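Local coordinates for methylthioribose-1-phosphate isomerase (Saccharomyces cerevisiae, PDB 1W2W), which catalyses the interconversion of methylthioribose-1-phosphate and methylthioribulose-1-phosphate in the methionine salvage pathway, at residues Trp88-Leu102 with Leu116-Leu129. Residues are numbered along the deposited sequence; the frame is centred on the assembly and turned at random.
Sequences WESTKTVLNKRLDFL and LVEIKNILKSSSDL
With CG anti to the backbone N in both Trp88 (chi1 -178°) and Leu123, the indole and the isobutyl group meet where CH2 of Trp88 touches CD1 of Leu123 at 3.6 Å. They join two antiparallel helices in the helical N-terminal part of this isomerase, within its eIF-2B-type family region. Leu123 packs knob-into-hole among Trp88, Lys92, Leu95 and Asn96, its branched end filling the hole.

The broad indole suits the turn leaving helix 111-124, because it offers both a flat face and an N-H. Over one face lies the backbone of Asp128, whose CA makes a CH-pi contact 3.8 Å from the centroid of the five-membered ring; CG of Lys92 covers the opposite face. Trp88 NE1 donates to Ser126 O at 3.0 Å, a bent bond (142°) tilted from the ring plane. A leucine in place of Trp88 would probably leave Ser126 O without this donor and open a gap beside Asp128. The long Lys92 chain bends at chi3 (-77°), and its NZ donates to a water that in turn donates to Leu123 O and Ser126 O.

Farther along, Leu99 and Leu102 meet Leu116 in the apolar layer facing helix 53-73. The extended Lys120 passes Leu99 with its methylenes, and Lys120 NZ reaches the syn lone pair of Asp100 OD1 in a 2.7 Å salt bridge.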
loop_
_atom_site.group_PDB
_atom_site.type_symbol
_atom_site.label_atom_id
_atom_site.label_comp_id
_atom_site.label_asym_id
_atom_site.label_seq_id
_atom_site.Cartn_x
_atom_site.Cartn_y
_atom_site.Cartn_z
ATOM N N TRP A 88 -38.456 -34.336 -10.253
ATOM C CA TRP A 88 -37.410 -34.080 -9.259
ATOM C C TRP A 88 -36.023 -34.206 -9.871
ATOM O O TRP A 88 -35.149 -33.369 -9.625
ATOM C CB TRP A 88 -37.563 -35.051 -8.082
ATOM C CG TRP A 88 -36.598 -34.901 -6.920
ATOM C CD1 TRP A 88 -36.003 -35.918 -6.233
ATOM C CD2 TRP A 88 -36.139 -33.689 -6.307
ATOM N NE1 TRP A 88 -35.200 -35.420 -5.235
ATOM C CE2 TRP A 88 -35.262 -34.053 -5.257
ATOM C CE3 TRP A 88 -36.372 -32.330 -6.537
ATOM C CZ2 TRP A 88 -34.626 -33.115 -4.447
ATOM C CZ3 TRP A 88 -35.735 -31.398 -5.732
ATOM C CH2 TRP A 88 -34.874 -31.795 -4.701
ATOM N N GLU A 89 -35.806 -35.247 -10.670
ATOM C CA GLU A 89 -34.513 -35.394 -11.321
ATOM C C GLU A 89 -34.211 -34.218 -12.245
ATOM O O GLU A 89 -33.087 -33.728 -12.284
ATOM C CB GLU A 89 -34.408 -36.723 -12.071
ATOM C CG GLU A 89 -34.360 -37.918 -11.141
ATOM C CD GLU A 89 -35.659 -38.088 -10.381
ATOM O OE1 GLU A 89 -36.711 -38.106 -11.063
ATOM O OE2 GLU A 89 -35.635 -38.188 -9.128
ATOM N N SER A 90 -35.210 -33.752 -12.988
ATOM C CA SER A 90 -34.968 -32.616 -13.873
ATOM C C SER A 90 -34.655 -31.351 -13.068
ATOM O O SER A 90 -33.791 -30.560 -13.453
ATOM C CB SER A 90 -36.158 -32.385 -14.812
ATOM O OG SER A 90 -36.398 -33.528 -15.623
ATOM N N THR A 91 -35.358 -31.182 -11.953
ATOM C CA THR A 91 -35.131 -30.056 -11.043
ATOM C C THR A 91 -33.693 -30.057 -10.515
ATOM O O THR A 91 -32.984 -29.045 -10.574
ATOM C CB THR A 91 -36.131 -30.134 -9.877
ATOM O OG1 THR A 91 -37.456 -29.909 -10.377
ATOM C CG2 THR A 91 -35.912 -28.994 -8.855
ATOM N N LYS A 92 -33.265 -31.208 -10.008
ATOM C CA LYS A 92 -31.892 -31.370 -9.522
ATOM C C LYS A 92 -30.811 -31.053 -10.550
ATOM O O LYS A 92 -29.781 -30.469 -10.213
ATOM C CB LYS A 92 -31.697 -32.781 -8.955
ATOM C CG LYS A 92 -32.396 -32.971 -7.625
ATOM C CD LYS A 92 -31.955 -34.264 -6.958
ATOM C CE LYS A 92 -32.637 -35.460 -7.616
ATOM N NZ LYS A 92 -32.305 -36.702 -6.864
ATOM N N THR A 93 -31.027 -31.437 -11.803
ATOM C CA THR A 93 -30.081 -31.126 -12.868
ATOM C C THR A 93 -29.808 -29.624 -12.996
ATOM O O THR A 93 -28.656 -29.193 -13.084
ATOM C CB THR A 93 -30.603 -31.679 -14.203
ATOM O OG1 THR A 93 -30.626 -33.109 -14.117
ATOM C CG2 THR A 93 -29.613 -31.383 -15.338
ATOM N N VAL A 94 -30.877 -28.838 -13.009
ATOM C CA VAL A 94 -30.724 -27.389 -13.082
ATOM C C VAL A 94 -30.129 -26.824 -11.787
ATOM O O VAL A 94 -29.217 -25.986 -11.831
ATOM C CB VAL A 94 -32.036 -26.693 -13.454
ATOM C CG1 VAL A 94 -31.899 -25.167 -13.321
ATOM C CG2 VAL A 94 -32.430 -27.068 -14.882
ATOM N N LEU A 95 -30.631 -27.284 -10.644
ATOM C CA LEU A 95 -30.055 -26.852 -9.366
ATOM C C LEU A 95 -28.550 -27.130 -9.314
ATOM O O LEU A 95 -27.766 -26.253 -8.931
ATOM C CB LEU A 95 -30.772 -27.513 -8.192
ATOM C CG LEU A 95 -30.460 -27.034 -6.773
ATOM C CD1 LEU A 95 -30.349 -25.517 -6.740
ATOM C CD2 LEU A 95 -31.615 -27.499 -5.901
ATOM N N ASN A 96 -28.141 -28.337 -9.702
ATOM C CA ASN A 96 -26.718 -28.667 -9.704
ATOM C C ASN A 96 -25.911 -27.772 -10.627
ATOM O O ASN A 96 -24.800 -27.365 -10.293
ATOM C CB ASN A 96 -26.475 -30.147 -10.008
ATOM C CG ASN A 96 -26.664 -31.016 -8.783
ATOM O OD1 ASN A 96 -26.174 -30.689 -7.695
ATOM N ND2 ASN A 96 -27.382 -32.120 -8.943
ATOM N N LYS A 97 -26.481 -27.449 -11.780
ATOM C CA LYS A 97 -25.833 -26.541 -12.720
ATOM C C LYS A 97 -25.669 -25.160 -12.082
ATOM O O LYS A 97 -24.630 -24.515 -12.223
ATOM C CB LYS A 97 -26.659 -26.459 -14.005
ATOM C CG LYS A 97 -26.092 -25.563 -15.101
ATOM C CD LYS A 97 -26.858 -25.802 -16.410
ATOM C CE LYS A 97 -27.944 -24.762 -16.640
ATOM N NZ LYS A 97 -27.487 -23.769 -17.663
ATOM N N ARG A 98 -26.696 -24.714 -11.370
ATOM C CA ARG A 98 -26.642 -23.403 -10.734
ATOM C C ARG A 98 -25.688 -23.382 -9.533
ATOM O O ARG A 98 -25.056 -22.354 -9.258
ATOM C CB ARG A 98 -28.052 -22.911 -10.390
ATOM C CG ARG A 98 -28.781 -22.449 -11.647
ATOM C CD ARG A 98 -30.234 -22.124 -11.442
ATOM N NE ARG A 98 -30.422 -20.877 -10.700
ATOM C CZ ARG A 98 -30.139 -19.674 -11.170
ATOM N NH1 ARG A 98 -29.640 -19.526 -12.393
ATOM N NH2 ARG A 98 -30.364 -18.609 -10.416
ATOM N N LEU A 99 -25.563 -24.513 -8.841
ATOM C CA LEU A 99 -24.510 -24.669 -7.830
ATOM C C LEU A 99 -23.100 -24.592 -8.408
ATOM O O LEU A 99 -22.212 -23.972 -7.817
ATOM C CB LEU A 99 -24.709 -25.945 -7.003
ATOM C CG LEU A 99 -25.996 -26.046 -6.183
ATOM C CD1 LEU A 99 -26.141 -27.463 -5.624
ATOM C CD2 LEU A 99 -25.991 -25.012 -5.048
ATOM N N ASP A 100 -22.884 -25.211 -9.562
ATOM C CA ASP A 100 -21.624 -25.048 -10.282
ATOM C C ASP A 100 -21.355 -23.608 -10.725
ATOM O O ASP A 100 -20.219 -23.137 -10.663
ATOM C CB ASP A 100 -21.529 -26.023 -11.471
ATOM C CG ASP A 100 -21.579 -27.488 -11.041
ATOM O OD1 ASP A 100 -21.387 -27.786 -9.840
ATOM O OD2 ASP A 100 -21.812 -28.420 -11.845
ATOM N N PHE A 101 -22.397 -22.906 -11.170
ATOM C CA PHE A 101 -22.282 -21.488 -11.518
ATOM C C PHE A 101 -21.823 -20.699 -10.286
ATOM O O PHE A 101 -20.846 -19.934 -10.343
ATOM C CB PHE A 101 -23.637 -20.990 -12.036
ATOM C CG PHE A 101 -23.707 -19.510 -12.282
ATOM C CD1 PHE A 101 -22.815 -18.889 -13.147
ATOM C CD2 PHE A 101 -24.670 -18.746 -11.645
ATOM C CE1 PHE A 101 -22.885 -17.524 -13.372
ATOM C CE2 PHE A 101 -24.746 -17.377 -11.869
ATOM C CZ PHE A 101 -23.854 -16.769 -12.735
ATOM N N LEU A 102 -22.522 -20.904 -9.172
ATOM C CA LEU A 102 -22.193 -20.203 -7.921
ATOM C C LEU A 102 -20.742 -20.449 -7.519
ATOM O O LEU A 102 -20.025 -19.513 -7.143
ATOM C CB LEU A 102 -23.125 -20.662 -6.793
ATOM C CG LEU A 102 -22.940 -19.990 -5.426
ATOM C CD1 LEU A 102 -23.082 -18.483 -5.612
ATOM C CD2 LEU A 102 -24.019 -20.490 -4.470
ATOM N N LEU A 116 -20.605 -25.979 -0.699
ATOM C CA LEU A 116 -21.409 -26.438 -1.836
ATOM C C LEU A 116 -21.364 -27.961 -1.989
ATOM O O LEU A 116 -22.350 -28.575 -2.401
ATOM C CB LEU A 116 -20.998 -25.745 -3.137
ATOM C CG LEU A 116 -21.223 -24.227 -3.145
ATOM C CD1 LEU A 116 -20.847 -23.630 -4.497
ATOM C CD2 LEU A 116 -22.650 -23.837 -2.746
ATOM N N VAL A 117 -20.231 -28.568 -1.649
ATOM C CA VAL A 117 -20.113 -30.028 -1.629
ATOM C C VAL A 117 -21.134 -30.620 -0.658
ATOM O O VAL A 117 -21.848 -31.572 -0.990
ATOM C CB VAL A 117 -18.676 -30.474 -1.241
ATOM C CG1 VAL A 117 -18.640 -31.955 -0.857
ATOM C CG2 VAL A 117 -17.687 -30.161 -2.364
ATOM N N GLU A 118 -21.210 -30.041 0.536
ATOM C CA GLU A 118 -22.147 -30.492 1.548
ATOM C C GLU A 118 -23.582 -30.285 1.075
ATOM O O GLU A 118 -24.424 -31.172 1.250
ATOM C CB GLU A 118 -21.906 -29.780 2.881
ATOM C CG GLU A 118 -22.660 -30.374 4.065
ATOM C CD GLU A 118 -22.658 -31.895 4.095
ATOM O OE1 GLU A 118 -21.575 -32.512 3.981
ATOM O OE2 GLU A 118 -23.752 -32.476 4.240
ATOM N N ILE A 119 -23.863 -29.132 0.467
ATOM C CA ILE A 119 -25.219 -28.881 -0.032
ATOM C C ILE A 119 -25.593 -29.903 -1.116
ATOM O O ILE A 119 -26.727 -30.404 -1.133
ATOM C CB ILE A 119 -25.391 -27.438 -0.535
ATOM C CG1 ILE A 119 -25.290 -26.456 0.641
ATOM C CG2 ILE A 119 -26.724 -27.289 -1.305
ATOM C CD1 ILE A 119 -25.101 -24.994 0.243
ATOM N N LYS A 120 -24.653 -30.217 -2.005
ATOM C CA LYS A 120 -24.895 -31.267 -3.004
ATOM C C LYS A 120 -25.178 -32.636 -2.380
ATOM O O LYS A 120 -26.035 -33.391 -2.872
ATOM C CB LYS A 120 -23.737 -31.378 -3.993
ATOM C CG LYS A 120 -23.716 -30.268 -5.024
ATOM C CD LYS A 120 -22.727 -30.580 -6.127
ATOM C CE LYS A 120 -22.649 -29.447 -7.126
ATOM N NZ LYS A 120 -21.896 -29.926 -8.317
ATOM N N ASN A 121 -24.457 -32.961 -1.311
ATOM C CA ASN A 121 -24.711 -34.197 -0.575
ATOM C C ASN A 121 -26.098 -34.208 0.051
ATOM O O ASN A 121 -26.791 -35.235 0.061
ATOM C CB ASN A 121 -23.660 -34.404 0.517
ATOM C CG ASN A 121 -22.343 -34.899 -0.039
ATOM O OD1 ASN A 121 -22.296 -35.476 -1.129
ATOM N ND2 ASN A 121 -21.263 -34.670 0.700
ATOM N N ILE A 122 -26.512 -33.061 0.578
ATOM C CA ILE A 122 -27.869 -32.937 1.079
ATOM C C ILE A 122 -28.878 -33.101 -0.056
ATOM O O ILE A 122 -29.882 -33.798 0.104
ATOM C CB ILE A 122 -28.076 -31.609 1.818
ATOM C CG1 ILE A 122 -27.235 -31.603 3.101
ATOM C CG2 ILE A 122 -29.555 -31.429 2.174
ATOM C CD1 ILE A 122 -27.166 -30.234 3.765
ATOM N N LEU A 123 -28.615 -32.469 -1.194
ATOM C CA LEU A 123 -29.539 -32.556 -2.323
ATOM C C LEU A 123 -29.708 -34.009 -2.763
ATOM O O LEU A 123 -30.823 -34.446 -3.064
ATOM C CB LEU A 123 -29.049 -31.702 -3.490
ATOM C CG LEU A 123 -29.935 -31.592 -4.729
ATOM C CD1 LEU A 123 -31.342 -31.110 -4.426
ATOM C CD2 LEU A 123 -29.271 -30.713 -5.777
ATOM N N LYS A 124 -28.603 -34.749 -2.798
ATOM C CA LYS A 124 -28.628 -36.148 -3.240
ATOM C C LYS A 124 -29.369 -37.088 -2.290
ATOM O O LYS A 124 -29.819 -38.162 -2.694
ATOM C CB LYS A 124 -27.209 -36.660 -3.501
ATOM C CG LYS A 124 -26.624 -36.165 -4.804
ATOM C CD LYS A 124 -25.140 -35.837 -4.650
ATOM C CE LYS A 124 -24.300 -37.091 -4.472
ATOM N NZ LYS A 124 -23.076 -37.012 -5.327
ATOM N N SER A 125 -29.516 -36.708 -1.029
ATOM C CA SER A 125 -30.311 -37.531 -0.124
ATOM C C SER A 125 -31.707 -36.994 0.206
ATOM O O SER A 125 -32.380 -37.520 1.095
ATOM C CB SER A 125 -29.530 -37.915 1.139
ATOM O OG SER A 125 -29.018 -36.773 1.802
ATOM N N SER A 126 -32.146 -35.956 -0.504
ATOM C CA SER A 126 -33.502 -35.436 -0.331
ATOM C C SER A 126 -34.477 -36.055 -1.336
ATOM O O SER A 126 -34.166 -36.164 -2.510
ATOM C CB SER A 126 -33.508 -33.911 -0.476
ATOM O OG SER A 126 -32.623 -33.315 0.464
ATOM N N SER A 127 -35.666 -36.454 -0.890
ATOM C CA SER A 127 -36.577 -37.147 -1.802
ATOM C C SER A 127 -37.348 -36.201 -2.719
ATOM O O SER A 127 -37.840 -36.620 -3.774
ATOM C CB SER A 127 -37.539 -38.051 -1.036
ATOM O OG SER A 127 -37.952 -37.425 0.162
ATOM N N ASP A 128 -37.455 -34.936 -2.313
ATOM C CA ASP A 128 -38.150 -33.914 -3.096
ATOM C C ASP A 128 -37.692 -32.531 -2.655
ATOM O O ASP A 128 -36.934 -32.422 -1.692
ATOM C CB ASP A 128 -39.668 -34.024 -2.940
ATOM C CG ASP A 128 -40.099 -34.162 -1.496
ATOM O OD1 ASP A 128 -39.745 -33.299 -0.666
ATOM O OD2 ASP A 128 -40.808 -35.108 -1.094
ATOM N N LEU A 129 -38.154 -31.491 -3.349
ATOM C CA LEU A 129 -37.765 -30.119 -3.019
ATOM C C LEU A 129 -38.093 -29.731 -1.577
ATOM O O LEU A 129 -37.276 -29.088 -0.899
ATOM C CB LEU A 129 -38.384 -29.115 -4.002
ATOM C CG LEU A 129 -37.828 -27.688 -3.929
ATOM C CD1 LEU A 129 -36.363 -27.669 -4.356
ATOM C CD2 LEU A 129 -38.658 -26.751 -4.795
HETATM O O HOH W 1 -32.008 -36.685 -4.162
HETATM O O HOH W 2 -26.291 -33.109 -5.937
#